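Local coordinates for protein beta-1,3-glucanosyltransferase (Rhizomucor miehei CAU432, PDB 4WTP) that belongs to glycoside hydrolase family 17, a family of carbohydrate-active enzymes built on a beta/alpha barrel, at residues G131-V134 with L135-G138. Numbering follows the deposited sequence.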
loop_
_atom_site.group_PDB
_atom_site.type_symbol
_atom_site.label_atom_id
_atom_site.label_comp_id
_atom_site.label_asym_id
_atom_site.label_seq_id
_atom_site.Cartn_x
_atom_site.Cartn_y
_atom_site.Cartn_z
ATOM N N GLY A 131 -5.907 2.740 -8.649
ATOM C CA GLY A 131 -5.977 1.300 -8.836
ATOM C C GLY A 131 -4.776 0.561 -8.294
ATOM O O GLY A 131 -3.668 1.111 -8.180
ATOM N N SER A 132 -4.997 -0.706 -7.990
ATOM C CA SER A 132 -3.920 -1.618 -7.603
ATOM C C SER A 132 -4.135 -2.943 -8.304
ATOM O O SER A 132 -5.197 -3.566 -8.153
ATOM C CB SER A 132 -3.952 -1.847 -6.089
ATOM O OG SER A 132 -2.975 -2.815 -5.703
ATOM N N GLU A 133 -3.164 -3.320 -9.129
ATOM C CA GLU A 133 -3.203 -4.574 -9.904
ATOM C C GLU A 133 -4.326 -4.619 -10.932
ATOM O O GLU A 133 -4.811 -5.702 -11.281
ATOM C CB GLU A 133 -3.145 -5.815 -9.009
ATOM C CG GLU A 133 -1.736 -5.925 -8.437
ATOM C CD GLU A 133 -1.571 -7.011 -7.408
ATOM O OE1 GLU A 133 -2.284 -8.029 -7.491
ATOM O OE2 GLU A 133 -0.696 -6.871 -6.518
ATOM N N VAL A 134 -4.692 -3.456 -11.464
ATOM C CA VAL A 134 -5.720 -3.390 -12.515
ATOM C C VAL A 134 -5.313 -4.183 -13.764
ATOM O O VAL A 134 -6.127 -4.928 -14.323
ATOM C CB VAL A 134 -6.037 -1.932 -12.879
ATOM C CG1 VAL A 134 -6.952 -1.839 -14.105
ATOM C CG2 VAL A 134 -6.658 -1.236 -11.676
ATOM N N LEU A 135 -4.065 -4.000 -14.204
ATOM C CA LEU A 135 -3.561 -4.720 -15.364
ATOM C C LEU A 135 -3.190 -6.170 -15.042
ATOM O O LEU A 135 -3.437 -7.066 -15.857
ATOM C CB LEU A 135 -2.400 -3.978 -16.003
ATOM C CG LEU A 135 -2.729 -2.587 -16.543
ATOM C CD1 LEU A 135 -1.479 -2.004 -17.186
ATOM C CD2 LEU A 135 -3.869 -2.615 -17.564
ATOM N N TYR A 136 -2.662 -6.429 -13.843
ATOM C CA TYR A 136 -2.454 -7.834 -13.443
ATOM C C TYR A 136 -3.762 -8.635 -13.544
ATOM O O TYR A 136 -3.774 -9.755 -14.075
ATOM C CB TYR A 136 -1.876 -7.928 -12.030
ATOM C CG TYR A 136 -1.912 -9.338 -11.497
ATOM C CD1 TYR A 136 -0.964 -10.284 -11.894
ATOM C CD2 TYR A 136 -2.936 -9.740 -10.645
ATOM C CE1 TYR A 136 -1.012 -11.588 -11.425
ATOM C CE2 TYR A 136 -3.006 -11.047 -10.175
ATOM C CZ TYR A 136 -2.033 -11.956 -10.568
ATOM O OH TYR A 136 -2.066 -13.246 -10.118
ATOM N N ARG A 137 -4.860 -8.058 -13.053
ATOM C CA ARG A 137 -6.174 -8.729 -13.066
ATOM C C ARG A 137 -6.869 -8.727 -14.409
ATOM O O ARG A 137 -7.875 -9.449 -14.609
ATOM C CB ARG A 137 -7.137 -8.132 -12.029
ATOM C CG ARG A 137 -6.791 -8.482 -10.600
ATOM C CD ARG A 137 -7.894 -8.091 -9.616
ATOM N NE ARG A 137 -8.196 -6.667 -9.770
ATOM C CZ ARG A 137 -7.562 -5.718 -9.094
ATOM N NH1 ARG A 137 -6.643 -6.056 -8.190
ATOM N NH2 ARG A 137 -7.855 -4.437 -9.316
ATOM N N GLY A 138 -6.380 -7.915 -15.336
ATOM C CA GLY A 138 -7.041 -7.825 -16.652
ATOM C C GLY A 138 -8.371 -7.096 -16.592
ATOM O O GLY A 138 -9.261 -7.400 -17.353
HETATM O O HOH W 1 -7.807 -1.517 -7.891
HETATM O O HOH W 2 -5.016 -8.507 -7.664
#
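The carbonyl oxygen of Ser132 is gripped by both terminal nitrogens of the Arg137 guanidinium. Arg137 NH1 gives the stronger bond, 2.9 Å to Ser132 O and in the carbonyl plane, though 22° out of the guanidinium plane. Arg137 NH2 adds a weak one to the same Ser132 O at 3.0 Å. To get there the arginine chain folds back over the turn, bending at chi3 (-55°), and this lays the guanidinium over the backbone of residues 133-134, with Glu133 O 3.5 Å above the plane and over its centre. That same Glu133 O accepts from Arg137 N (2.9 Å), closing an alpha-type turn over 133-137, while Gly138 N bonds back to Leu135 O. Two waters extend the grip: one accepts from Ser132 N and Arg137 NH2, the other lies at the guanidinium edge, in plane, accepting from NH1 and donating to Glu133 OE1. The carboxylate therefore meets the arginine through water, its OE1 lying 4.8 Å from Arg137 NH1. Glu133 and Tyr136 run side by side in the same direction, Glu133 OE1 reaching Tyr136 CD2 at 3.6 Å, with carboxylate and ring planes 79° apart. Arg137 NE makes a salt bridge to Asp139, which would further fix the rotation of the guanidinium. Asn186 ND2 bonds both Ser132 OG and Glu133 OE2, tying the turn to strand 182-186. The arrangement is that of a loop leaving the C-terminal end of strand 125-132 in a beta/alpha barrel, the end at which the active site of such barrels lies.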